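Local coordinates for protein amidase, hydantoinase/carbamoylase family (Paraburkholderia phymatum, PDB 6C0D) that probably hydrolyses N-carbamoyl-L-amino acids as a zinc-dependent, homodimeric member of the peptidase M20 family, at residues G62-I67 with R76-G81; V70-G75 with S130-E135; R188-L193 with Q374-C379; A340-H345 with A414-A419. One frame throughout, in Å; residues are numbered along the deposited sequence. Where two conformers were deposited one is given.

From the N terminus, interaction 1 closes a short hairpin, bringing the residues after strand 73-76 back to strand 64-67. Interaction 2 starts inside that hairpin and ends beyond it, adding the end of strand 125-130 at the other edge of strand 73-76; the two contacts therefore cross, and Ala66 O to Phe74 N joins them. Interaction 3 opens later and spans 180 residues, setting strand 189-198 parallel to strand 378-384. Interaction 4 starts within that span and finishes near the C terminus, so it crosses interaction 3, whose Pro377 and Cys379 it meets through Leu342. Trp131 and Tyr192 connect interactions 2 and 3 near the zinc site.

Interaction 1 of 4, residues G62-I67 with R76-G81; sequences GLDAAI and RSRKPG
Asp64 and Arg76 form an antiparallel hydrogen-bonded pair at the open end of a β-hairpin whose arms are strands 64-67 and 73-76. Two backbone bonds run between them: Asp64 N donates to Arg76 O at 2.8 Å, and Arg76 N donates to Asp64 O, also at 2.8 Å.

The polar side chains add a looser, partly water-borne layer. Asp64 and Arg76 send CB to the same face, but their charged ends do not touch. Water 2 sits between them, taking a hydrogen from Arg76 NH1 and giving one to Ser77 O and, weakly and in one of the two deposited conformers of Asp64, one to Asp64 OD2. Arg78, likewise in one of two conformers, has CG beside its own backbone N (chi1 -51°), and from there an extended chain runs back to Gly62, the positive-phi residue of the Schellman motif that ends helix 45-60. The bond from Arg78 NE to Gly62 O is weak at 3.2 Å. One face of the guanidinium lies over Asp64 CA, with Arg78 NH2 3.7 Å from that carbon. At its edge, water 1 bridges Arg78 NH2 to Leu63 O.

Apolar contact is modest: Leu63 CD2 rests 3.9 Å from Ser77 CA, and the leucine also packs on Val128 of strand 125-130. Beyond it Ser77 opens an ST turn, its OG accepting from Lys79 N at 3.1 Å.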
loop_
_atom_site.group_PDB
_atom_site.type_symbol
_atom_site.label_atom_id
_atom_site.label_comp_id
_atom_site.label_asym_id
_atom_site.label_seq_id
_atom_site.Cartn_x
_atom_site.Cartn_y
_atom_site.Cartn_z
ATOM N N GLY A 62 -1.229 40.206 -35.801
ATOM C CA GLY A 62 -1.521 41.595 -35.504
ATOM C C GLY A 62 -1.723 41.936 -34.042
ATOM O O GLY A 62 -2.153 43.059 -33.743
ATOM N N LEU A 63 -1.433 41.019 -33.123
ATOM C CA LEU A 63 -1.546 41.329 -31.705
ATOM C C LEU A 63 -0.239 41.918 -31.171
ATOM O O LEU A 63 0.837 41.724 -31.741
ATOM C CB LEU A 63 -1.908 40.072 -30.916
ATOM C CG LEU A 63 -3.140 39.311 -31.430
ATOM C CD1 LEU A 63 -3.273 37.955 -30.728
ATOM C CD2 LEU A 63 -4.389 40.150 -31.191
ATOM N N ASP A 64 -0.361 42.670 -30.075
ATOM C CA ASP A 64 0.783 43.176 -29.312
ATOM C C ASP A 64 1.186 42.071 -28.341
ATOM O O ASP A 64 0.554 41.894 -27.298
ATOM C CB ASP A 64 0.385 44.463 -28.593
ATOM C CG ASP A 64 1.434 44.956 -27.618
ATOM O OD1 ASP A 64 2.623 44.624 -27.772
ATOM O OD2 ASP A 64 1.053 45.696 -26.688
ATOM N N ALA A 65 2.235 41.325 -28.679
ATOM C CA ALA A 65 2.521 40.060 -28.009
ATOM C C ALA A 65 3.894 40.048 -27.363
ATOM O O ALA A 65 4.859 40.568 -27.925
ATOM C CB ALA A 65 2.433 38.899 -29.007
ATOM N N ALA A 66 3.988 39.388 -26.209
ATOM C CA ALA A 66 5.260 39.247 -25.510
ATOM C C ALA A 66 5.158 38.129 -24.479
ATOM O O ALA A 66 4.073 37.815 -23.988
ATOM C CB ALA A 66 5.665 40.556 -24.821
ATOM N N ILE A 67 6.304 37.539 -24.155
ATOM C CA ILE A 67 6.432 36.692 -22.972
ATOM C C ILE A 67 6.656 37.610 -21.775
ATOM O O ILE A 67 7.593 38.416 -21.777
ATOM C CB ILE A 67 7.598 35.701 -23.131
ATOM C CG1 ILE A 67 7.476 34.924 -24.444
ATOM C CG2 ILE A 67 7.673 34.762 -21.931
ATOM C CD1 ILE A 67 8.709 34.097 -24.798
ATOM N N ARG A 76 -2.052 41.000 -26.848
ATOM C CA ARG A 76 -3.107 41.970 -26.576
ATOM C C ARG A 76 -3.583 42.569 -27.894
ATOM O O ARG A 76 -2.768 42.965 -28.733
ATOM C CB ARG A 76 -2.583 43.067 -25.651
ATOM C CG ARG A 76 -3.625 44.051 -25.087
ATOM C CD ARG A 76 -2.892 45.053 -24.189
ATOM N NE ARG A 76 -3.768 45.983 -23.468
ATOM C CZ ARG A 76 -4.081 47.201 -23.907
ATOM N NH1 ARG A 76 -3.623 47.618 -25.083
ATOM N NH2 ARG A 76 -4.853 48.005 -23.176
ATOM N N SER A 77 -4.894 42.614 -28.083
ATOM C CA SER A 77 -5.442 43.303 -29.244
ATOM C C SER A 77 -4.982 44.764 -29.289
ATOM O O SER A 77 -4.763 45.413 -28.257
ATOM C CB SER A 77 -6.972 43.233 -29.202
ATOM O OG SER A 77 -7.561 43.860 -30.331
ATOM N N ARG A 78 -4.818 45.291 -30.506
ATOM C CA ARG A 78 -4.554 46.717 -30.665
ATOM C C ARG A 78 -5.826 47.533 -30.873
ATOM O O ARG A 78 -5.752 48.766 -30.964
ATOM C CB ARG A 78 -3.582 46.950 -31.829
ATOM C CG ARG A 78 -2.327 46.090 -31.754
ATOM C CD ARG A 78 -1.374 46.395 -32.906
ATOM N NE ARG A 78 -0.212 45.512 -32.929
ATOM C CZ ARG A 78 0.944 45.782 -32.331
ATOM N NH1 ARG A 78 1.092 46.914 -31.653
ATOM N NH2 ARG A 78 1.953 44.919 -32.415
ATOM N N LYS A 79 -6.974 46.891 -30.913
ATOM C CA LYS A 79 -8.252 47.539 -31.159
ATOM C C LYS A 79 -8.816 48.143 -29.872
ATOM O O LYS A 79 -8.559 47.633 -28.781
ATOM C CB LYS A 79 -9.234 46.517 -31.728
ATOM C CG LYS A 79 -8.841 46.083 -33.147
ATOM C CD LYS A 79 -9.364 44.710 -33.502
ATOM C CE LYS A 79 -8.772 44.272 -34.873
ATOM N NZ LYS A 79 -9.206 42.861 -35.181
ATOM N N PRO A 80 -9.581 49.223 -29.979
ATOM C CA PRO A 80 -10.128 49.891 -28.790
ATOM C C PRO A 80 -11.353 49.145 -28.270
ATOM O O PRO A 80 -11.816 48.185 -28.869
ATOM C CB PRO A 80 -10.503 51.273 -29.321
ATOM C CG PRO A 80 -10.854 51.033 -30.750
ATOM C CD PRO A 80 -9.931 49.941 -31.225
ATOM N N GLY A 81 -11.874 49.612 -27.128
ATOM C CA GLY A 81 -13.114 49.084 -26.598
ATOM C C GLY A 81 -12.950 47.822 -25.771
ATOM O O GLY A 81 -11.834 47.387 -25.471
HETATM O O HOH W 1 1.392 43.082 -34.367
HETATM O O HOH W 2 -2.264 46.298 -27.264
#

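Interaction 2 of 4, residues V70-G75 with S130-E135; sequences VGTVFG and SWIDEE
Val73 and Ser130 meet as an antiparallel hydrogen-bonded pair. Ser130 N donates to Val73 O at 2.8 Å, and Val73 N returns a bond to Ser130 O at 3.1 Å. One residue along, Thr72 extends the pairing with its side chain: OG1 lies beside its own backbone N (chi1 -74°) and accepts from Ile132 N at 3.1 Å, while CG2 comes alongside the Trp131 indole.

Ile132 points into the bend at Val70 and Gly71. Its CG2 comes 3.8 Å from Val70 CG2 and only 3.2 Å from Val70 O, a buried carbonyl oxygen with no polar partner in the model. Next to it, Gly71, with positive phi, turns the chain so that its carbonyl carbon C lies against Ile132 CB at 3.7 Å. Past Thr72, Phe74 and Trp131 run side by side, Trp131 CH2 lying near the plane of the phenyl ring at its edge, 3.9 Å from Phe74 CE1.

A second shell fixes these groups. Asp68 OD1 accepts from both Val70 N and Thr72 N, Ser130 OG bonds Ser90 OG, and Trp131 NE1 bonds Tyr192 OH. Further on, the segment leads to Glu135, a predicted zinc ligand.

Strand 73-76 thus lies between strands 64-67 and 125-130, Val73 packs on helix 45-60, and Trp131 reaches helix 368-372.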
loop_
_atom_site.group_PDB
_atom_site.type_symbol
_atom_site.label_atom_id
_atom_site.label_comp_id
_atom_site.label_asym_id
_atom_site.label_seq_id
_atom_site.Cartn_x
_atom_site.Cartn_y
_atom_site.Cartn_z
ATOM N N VAL A 70 6.491 36.452 -15.788
ATOM C CA VAL A 70 6.371 35.119 -15.206
ATOM C C VAL A 70 6.381 34.026 -16.258
ATOM O O VAL A 70 6.321 32.840 -15.904
ATOM C CB VAL A 70 5.125 34.993 -14.307
ATOM C CG1 VAL A 70 5.278 35.872 -13.062
ATOM C CG2 VAL A 70 3.844 35.344 -15.074
ATOM N N GLY A 71 6.493 34.377 -17.536
ATOM C CA GLY A 71 6.501 33.391 -18.595
ATOM C C GLY A 71 5.180 33.208 -19.309
ATOM O O GLY A 71 5.084 32.339 -20.185
ATOM N N THR A 72 4.156 33.985 -18.963
ATOM C CA THR A 72 2.917 33.944 -19.726
ATOM C C THR A 72 3.156 34.543 -21.108
ATOM O O THR A 72 3.890 35.524 -21.252
ATOM C CB THR A 72 1.820 34.710 -18.980
ATOM O OG1 THR A 72 1.380 33.934 -17.858
ATOM C CG2 THR A 72 0.627 35.044 -19.891
ATOM N N VAL A 73 2.573 33.935 -22.137
ATOM C CA VAL A 73 2.559 34.552 -23.459
ATOM C C VAL A 73 1.219 35.247 -23.588
ATOM O O VAL A 73 0.168 34.601 -23.458
ATOM C CB VAL A 73 2.766 33.536 -24.596
ATOM C CG1 VAL A 73 3.115 34.288 -25.889
ATOM C CG2 VAL A 73 3.869 32.555 -24.250
ATOM N N PHE A 74 1.244 36.557 -23.820
ATOM C CA PHE A 74 0.012 37.322 -23.924
ATOM C C PHE A 74 0.054 38.172 -25.184
ATOM O O PHE A 74 0.988 38.960 -25.375
ATOM C CB PHE A 74 -0.210 38.199 -22.686
ATOM C CG PHE A 74 -1.638 38.652 -22.535
ATOM C CD1 PHE A 74 -2.572 37.840 -21.903
ATOM C CD2 PHE A 74 -2.057 39.866 -23.070
ATOM C CE1 PHE A 74 -3.904 38.243 -21.787
ATOM C CE2 PHE A 74 -3.392 40.277 -22.954
ATOM C CZ PHE A 74 -4.310 39.461 -22.316
ATOM N N GLY A 75 -0.955 38.007 -26.033
ATOM C CA GLY A 75 -1.107 38.806 -27.227
ATOM C C GLY A 75 -2.309 39.712 -27.057
ATOM O O GLY A 75 -3.456 39.244 -27.076
ATOM N N SER A 130 -1.453 32.315 -23.132
ATOM C CA SER A 130 -0.967 31.043 -22.589
ATOM C C SER A 130 -0.455 31.322 -21.180
ATOM O O SER A 130 0.655 31.845 -21.014
ATOM C CB SER A 130 0.128 30.426 -23.460
ATOM O OG SER A 130 0.677 29.278 -22.819
ATOM N N TRP A 131 -1.260 30.989 -20.170
ATOM C CA TRP A 131 -0.867 31.243 -18.785
ATOM C C TRP A 131 0.236 30.284 -18.367
ATOM O O TRP A 131 0.107 29.071 -18.549
ATOM C CB TRP A 131 -2.060 31.069 -17.848
ATOM C CG TRP A 131 -3.320 31.717 -18.319
ATOM C CD1 TRP A 131 -4.480 31.090 -18.700
ATOM C CD2 TRP A 131 -3.553 33.122 -18.476
ATOM N NE1 TRP A 131 -5.424 32.027 -19.063
ATOM C CE2 TRP A 131 -4.879 33.279 -18.945
ATOM C CE3 TRP A 131 -2.770 34.269 -18.254
ATOM C CZ2 TRP A 131 -5.441 34.529 -19.194
ATOM C CZ3 TRP A 131 -3.324 35.514 -18.520
ATOM C CH2 TRP A 131 -4.647 35.634 -18.982
ATOM N N ILE A 132 1.306 30.815 -17.765
ATOM C CA ILE A 132 2.436 29.971 -17.373
ATOM C C ILE A 132 2.024 29.018 -16.253
ATOM O O ILE A 132 1.243 29.371 -15.360
ATOM C CB ILE A 132 3.642 30.843 -16.950
ATOM C CG1 ILE A 132 4.896 29.993 -16.696
ATOM C CG2 ILE A 132 3.322 31.650 -15.684
ATOM C CD1 ILE A 132 5.437 29.305 -17.941
ATOM N N ASP A 133 2.539 27.785 -16.319
ATOM C CA ASP A 133 2.560 26.826 -15.205
ATOM C C ASP A 133 1.179 26.522 -14.624
ATOM O O ASP A 133 1.001 26.424 -13.407
ATOM C CB ASP A 133 3.516 27.272 -14.091
ATOM C CG ASP A 133 4.156 26.083 -13.381
ATOM O OD1 ASP A 133 4.206 25.001 -14.011
ATOM O OD2 ASP A 133 4.599 26.210 -12.211
ATOM N N GLU A 134 0.210 26.289 -15.503
ATOM C CA GLU A 134 -1.051 25.730 -15.028
ATOM C C GLU A 134 -0.822 24.386 -14.341
ATOM O O GLU A 134 -1.499 24.061 -13.362
ATOM C CB GLU A 134 -2.032 25.583 -16.191
ATOM C CG GLU A 134 -3.434 25.150 -15.802
ATOM C CD GLU A 134 -3.569 23.644 -15.654
ATOM O OE1 GLU A 134 -2.690 22.899 -16.152
ATOM O OE2 GLU A 134 -4.546 23.207 -15.012
ATOM N N GLU A 135 0.136 23.597 -14.836
ATOM C CA GLU A 135 0.373 22.253 -14.321
ATOM C C GLU A 135 1.202 22.238 -13.044
ATOM O O GLU A 135 1.336 21.176 -12.428
ATOM C CB GLU A 135 1.056 21.392 -15.393
ATOM C CG GLU A 135 0.274 21.322 -16.715
ATOM C CD GLU A 135 -0.881 20.328 -16.671
ATOM O OE1 GLU A 135 -1.196 19.819 -15.570
ATOM O OE2 GLU A 135 -1.463 20.047 -17.747
#

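Interaction 3 of 4, residues R188-L193 with Q374-C379; sequences RQRAYL and QHIPAC
Tyr192 and Ala378 are paired as neighbours on parallel strands, 4.5 Å apart at CA, and Leu193 pairs with Cys379 in the same register. The two touching runs head within 18° of one another. Tyr192 holds both backbone bonds: its N donates to Pro377 O at 2.8 Å and its O accepts from Cys379 N at 2.9 Å, both somewhat bent at the hydrogen (140°). C-H groups add to them, with Ala191 CA toward Pro377 O and Ala378 CA toward Tyr192 O.

On one face of the sheet, Ala378 CB sits at the edge of the tyrosine ring, 4.0 Å from Tyr192 CD1. On the other, Leu193 CD1 meets Cys379 SG at 3.6 Å; the sulfur stands between the backbone N and the carbonyl carbon (chi1 65°), which turns it to the leucine.

Ahead of the paired strands, Ile376 points at the first segment. Its CD1 lies 4.0 Å from Tyr192 CB, and its CG2 approaches Gln189 O and the guanidinium of Arg190. That arginine, in one of its two deposited conformers, is folded back at chi2 and chi3 and passes obliquely by Ile376 and Pro377. Pro377 CD comes 3.4 Å from Arg190 O, and water 3 joins Arg190 NH2 to His375 O.

The hydroxyl of Tyr192 takes its partner elsewhere, Glu194 OE1, with the side chain about 9 Å from the zinc ion. Apart from the water bridge, the strand pairing itself rests on backbone bonds and apolar packing.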
loop_
_atom_site.group_PDB
_atom_site.type_symbol
_atom_site.label_atom_id
_atom_site.label_comp_id
_atom_site.label_asym_id
_atom_site.label_seq_id
_atom_site.Cartn_x
_atom_site.Cartn_y
_atom_site.Cartn_z
ATOM N N ARG A 188 -11.307 47.077 -19.202
ATOM C CA ARG A 188 -11.164 46.699 -20.608
ATOM C C ARG A 188 -11.527 45.240 -20.886
ATOM O O ARG A 188 -12.279 44.961 -21.825
ATOM C CB ARG A 188 -9.724 46.983 -21.069
ATOM C CG ARG A 188 -9.366 46.456 -22.454
ATOM C CD ARG A 188 -7.949 46.863 -22.891
ATOM N NE ARG A 188 -7.727 46.292 -24.208
ATOM C CZ ARG A 188 -7.373 45.026 -24.417
ATOM N NH1 ARG A 188 -7.276 44.561 -25.657
ATOM N NH2 ARG A 188 -7.119 44.216 -23.389
ATOM N N GLN A 189 -10.985 44.293 -20.109
ATOM C CA GLN A 189 -11.155 42.857 -20.356
ATOM C C GLN A 189 -12.407 42.374 -19.635
ATOM O O GLN A 189 -12.428 42.278 -18.403
ATOM C CB GLN A 189 -9.899 42.113 -19.903
ATOM C CG GLN A 189 -8.711 42.466 -20.814
ATOM C CD GLN A 189 -7.354 42.244 -20.183
ATOM O OE1 GLN A 189 -7.160 42.528 -19.007
ATOM N NE2 GLN A 189 -6.401 41.735 -20.972
ATOM N N ARG A 190 -13.459 42.078 -20.398
ATOM C CA ARG A 190 -14.758 41.867 -19.778
ATOM C C ARG A 190 -15.242 40.426 -19.822
ATOM O O ARG A 190 -16.283 40.133 -19.218
ATOM C CB ARG A 190 -15.818 42.764 -20.427
ATOM C CG ARG A 190 -15.590 44.263 -20.207
ATOM C CD ARG A 190 -15.461 44.616 -18.732
ATOM N NE ARG A 190 -16.556 44.097 -17.915
ATOM C CZ ARG A 190 -16.383 43.408 -16.790
ATOM N NH1 ARG A 190 -15.160 43.163 -16.345
ATOM N NH2 ARG A 190 -17.431 42.973 -16.105
ATOM N N ALA A 191 -14.512 39.527 -20.472
ATOM C CA ALA A 191 -14.938 38.132 -20.545
ATOM C C ALA A 191 -13.734 37.272 -20.879
ATOM O O ALA A 191 -12.795 37.737 -21.524
ATOM C CB ALA A 191 -16.026 37.929 -21.601
ATOM N N TYR A 192 -13.777 36.011 -20.430
ATOM C CA TYR A 192 -12.706 35.046 -20.677
ATOM C C TYR A 192 -13.321 33.743 -21.179
ATOM O O TYR A 192 -14.288 33.252 -20.589
ATOM C CB TYR A 192 -11.895 34.795 -19.390
ATOM C CG TYR A 192 -10.862 33.686 -19.501
ATOM C CD1 TYR A 192 -11.027 32.481 -18.826
ATOM C CD2 TYR A 192 -9.724 33.854 -20.278
ATOM C CE1 TYR A 192 -10.068 31.460 -18.929
ATOM C CE2 TYR A 192 -8.779 32.847 -20.408
ATOM C CZ TYR A 192 -8.956 31.654 -19.716
ATOM O OH TYR A 192 -7.998 30.676 -19.815
ATOM N N LEU A 193 -12.773 33.186 -22.266
ATOM C CA LEU A 193 -13.219 31.894 -22.796
ATOM C C LEU A 193 -12.031 30.936 -22.827
ATOM O O LEU A 193 -10.998 31.259 -23.423
ATOM C CB LEU A 193 -13.791 32.078 -24.210
ATOM C CG LEU A 193 -13.933 30.833 -25.114
ATOM C CD1 LEU A 193 -14.846 29.772 -24.504
ATOM C CD2 LEU A 193 -14.411 31.252 -26.511
ATOM N N GLN A 374 -13.285 34.180 -10.872
ATOM C CA GLN A 374 -13.566 34.909 -9.648
ATOM C C GLN A 374 -13.385 36.417 -9.818
ATOM O O GLN A 374 -13.725 37.171 -8.903
ATOM C CB GLN A 374 -12.683 34.336 -8.524
ATOM C CG GLN A 374 -12.799 32.777 -8.442
ATOM C CD GLN A 374 -11.894 32.104 -7.404
ATOM O OE1 GLN A 374 -11.540 32.700 -6.388
ATOM N NE2 GLN A 374 -11.531 30.836 -7.659
ATOM N N HIS A 375 -12.891 36.870 -10.977
ATOM C CA HIS A 375 -12.619 38.284 -11.222
ATOM C C HIS A 375 -13.384 38.868 -12.393
ATOM O O HIS A 375 -13.789 40.031 -12.333
ATOM C CB HIS A 375 -11.118 38.492 -11.451
ATOM C CG HIS A 375 -10.293 38.133 -10.258
ATOM N ND1 HIS A 375 -9.887 39.064 -9.327
ATOM C CD2 HIS A 375 -9.839 36.935 -9.820
ATOM C CE1 HIS A 375 -9.202 38.457 -8.372
ATOM N NE2 HIS A 375 -9.163 37.165 -8.647
ATOM N N ILE A 376 -13.554 38.111 -13.473
ATOM C CA ILE A 376 -14.359 38.543 -14.612
ATOM C C ILE A 376 -15.182 37.357 -15.096
ATOM O O ILE A 376 -14.868 36.197 -14.787
ATOM C CB ILE A 376 -13.492 39.085 -15.771
ATOM C CG1 ILE A 376 -12.546 37.994 -16.292
ATOM C CG2 ILE A 376 -12.749 40.389 -15.368
ATOM C CD1 ILE A 376 -11.869 38.400 -17.600
ATOM N N PRO A 377 -16.252 37.627 -15.853
ATOM C CA PRO A 377 -17.040 36.533 -16.446
ATOM C C PRO A 377 -16.164 35.562 -17.221
ATOM O O PRO A 377 -15.415 35.963 -18.106
ATOM C CB PRO A 377 -17.999 37.277 -17.389
ATOM C CG PRO A 377 -18.222 38.617 -16.693
ATOM C CD PRO A 377 -16.865 38.957 -16.114
ATOM N N ALA A 378 -16.286 34.263 -16.912
ATOM C CA ALA A 378 -15.493 33.237 -17.585
ATOM C C ALA A 378 -16.387 32.092 -18.054
ATOM O O ALA A 378 -17.461 31.849 -17.496
ATOM C CB ALA A 378 -14.411 32.678 -16.647
ATOM N N CYS A 379 -15.922 31.372 -19.081
ATOM C CA CYS A 379 -16.642 30.188 -19.538
ATOM C C CYS A 379 -15.650 29.207 -20.149
ATOM O O CYS A 379 -14.509 29.559 -20.470
ATOM C CB CYS A 379 -17.746 30.560 -20.542
ATOM S SG CYS A 379 -17.092 31.257 -22.071
HETATM O O HOH W 3 -15.945 41.796 -13.417
#

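Interaction 4 of 4, residues A340-H345 with A414-A419; sequences AALQQH and ARIAGA
Leu342 makes the first touch along helix 340-345, crossing Ile416 at about a right angle with CD2 3.7 Å from Ile416 CG2. Its backbone N is held by Asp339 OD2 at the start of the helix, and the side chain is shared, since it also packs on Pro377.

One turn along, His345 points toward the other helix. CG sits beside the backbone N (chi1 -73°), which lays one face of the imidazole over the backbone where Arg415 leads into Ile416. Ile416 N stands 4.3 Å above the ring plane, displaced toward the rim. On the same face Ile416 CG1 lies 3.6 Å from His345 CB and 3.7 Å from His345 CG. His345 ND1 lies 3.7 Å from Arg415 CB, while His345 NE2 reaches Ala419 CB at 4.1 Å. Arg415, in one of its two deposited conformers, bends at chi2 and chi3, its guanidinium plane 89° from the imidazole; outside the helix pair, its NH1 forms a salt bridge with a sulfate ion, probably from the crystallisation liquor.

Contact between the helices is therefore by van der Waals packing, buried at Leu342 and Ile416 and more open toward Arg415 and Ala419. The axes pass 9.9 Å apart at 136°, an oblique, roughly antiparallel pair of neighbouring helices packed beside the central strands, as in the α/β catalytic domain of the M20 family.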
loop_
_atom_site.group_PDB
_atom_site.type_symbol
_atom_site.label_atom_id
_atom_site.label_comp_id
_atom_site.label_asym_id
_atom_site.label_seq_id
_atom_site.Cartn_x
_atom_site.Cartn_y
_atom_site.Cartn_z
ATOM N N ALA A 340 -23.248 32.648 -16.447
ATOM C CA ALA A 340 -24.457 32.085 -17.067
ATOM C C ALA A 340 -24.720 32.655 -18.465
ATOM O O ALA A 340 -25.129 31.921 -19.380
ATOM C CB ALA A 340 -25.665 32.332 -16.168
ATOM N N ALA A 341 -24.528 33.961 -18.659
ATOM C CA ALA A 341 -24.767 34.509 -19.997
ATOM C C ALA A 341 -23.722 34.011 -21.004
ATOM O O ALA A 341 -24.063 33.713 -22.157
ATOM C CB ALA A 341 -24.814 36.058 -19.937
ATOM N N LEU A 342 -22.452 33.891 -20.594
ATOM C CA LEU A 342 -21.444 33.332 -21.501
ATOM C C LEU A 342 -21.776 31.890 -21.864
ATOM O O LEU A 342 -21.659 31.491 -23.029
ATOM C CB LEU A 342 -20.047 33.405 -20.871
ATOM C CG LEU A 342 -19.469 34.832 -20.635
ATOM C CD1 LEU A 342 -18.057 34.714 -20.112
ATOM C CD2 LEU A 342 -19.482 35.705 -21.902
ATOM N N GLN A 343 -22.168 31.085 -20.870
ATOM C CA GLN A 343 -22.593 29.713 -21.166
ATOM C C GLN A 343 -23.681 29.703 -22.212
ATOM O O GLN A 343 -23.705 28.843 -23.103
ATOM C CB GLN A 343 -23.143 29.034 -19.923
ATOM C CG GLN A 343 -22.148 28.483 -18.964
ATOM C CD GLN A 343 -22.896 27.762 -17.864
ATOM O OE1 GLN A 343 -23.625 26.795 -18.134
ATOM N NE2 GLN A 343 -22.776 28.262 -16.638
ATOM N N GLN A 344 -24.610 30.649 -22.115
ATOM C CA GLN A 344 -25.720 30.621 -23.049
ATOM C C GLN A 344 -25.267 31.009 -24.458
ATOM O O GLN A 344 -25.753 30.437 -25.439
ATOM C CB GLN A 344 -26.853 31.506 -22.534
ATOM C CG GLN A 344 -28.116 31.451 -23.359
ATOM C CD GLN A 344 -28.924 30.180 -23.109
ATOM O OE1 GLN A 344 -28.420 29.192 -22.562
ATOM N NE2 GLN A 344 -30.184 30.205 -23.511
ATOM N N HIS A 345 -24.312 31.944 -24.591
ATOM C CA HIS A 345 -23.708 32.164 -25.911
ATOM C C HIS A 345 -23.038 30.901 -26.440
ATOM O O HIS A 345 -23.153 30.586 -27.633
ATOM C CB HIS A 345 -22.681 33.301 -25.868
ATOM C CG HIS A 345 -23.304 34.657 -25.740
ATOM N ND1 HIS A 345 -24.009 35.257 -26.765
ATOM C CD2 HIS A 345 -23.295 35.541 -24.714
ATOM C CE1 HIS A 345 -24.419 36.453 -26.368
ATOM N NE2 HIS A 345 -24.003 36.648 -25.127
ATOM N N ALA A 414 -17.682 35.537 -31.451
ATOM C CA ALA A 414 -18.253 36.654 -32.207
ATOM C C ALA A 414 -19.467 37.234 -31.492
ATOM O O ALA A 414 -19.638 38.460 -31.437
ATOM C CB ALA A 414 -18.644 36.195 -33.618
ATOM N N ARG A 415 -20.337 36.357 -30.970
ATOM C CA ARG A 415 -21.555 36.818 -30.307
ATOM C C ARG A 415 -21.238 37.443 -28.959
ATOM O O ARG A 415 -21.849 38.446 -28.575
ATOM C CB ARG A 415 -22.531 35.654 -30.122
ATOM C CG ARG A 415 -23.051 35.049 -31.418
ATOM C CD ARG A 415 -23.908 36.041 -32.185
ATOM N NE ARG A 415 -24.962 36.625 -31.358
ATOM C CZ ARG A 415 -26.065 35.990 -30.969
ATOM N NH1 ARG A 415 -26.268 34.722 -31.313
ATOM N NH2 ARG A 415 -26.963 36.618 -30.221
ATOM N N ILE A 416 -20.318 36.828 -28.214
ATOM C CA ILE A 416 -19.917 37.358 -26.910
ATOM C C ILE A 416 -19.307 38.735 -27.071
ATOM O O ILE A 416 -19.682 39.694 -26.381
ATOM C CB ILE A 416 -18.921 36.399 -26.230
ATOM C CG1 ILE A 416 -19.630 35.123 -25.769
ATOM C CG2 ILE A 416 -18.221 37.115 -25.038
ATOM C CD1 ILE A 416 -18.650 33.956 -25.478
ATOM N N ALA A 417 -18.351 38.857 -27.995
ATOM C CA ALA A 417 -17.693 40.146 -28.190
ATOM C C ALA A 417 -18.669 41.185 -28.732
ATOM O O ALA A 417 -18.649 42.353 -28.308
ATOM C CB ALA A 417 -16.499 39.960 -29.132
ATOM N N GLY A 418 -19.553 40.775 -29.644
ATOM C CA GLY A 418 -20.520 41.718 -30.183
ATOM C C GLY A 418 -21.476 42.221 -29.118
ATOM O O GLY A 418 -21.936 43.364 -29.178
ATOM N N ALA A 419 -21.756 41.389 -28.116
ATOM C CA ALA A 419 -22.673 41.772 -27.044
ATOM C C ALA A 419 -22.055 42.763 -26.065
ATOM O O ALA A 419 -22.792 43.437 -25.335
ATOM C CB ALA A 419 -23.119 40.525 -26.289
#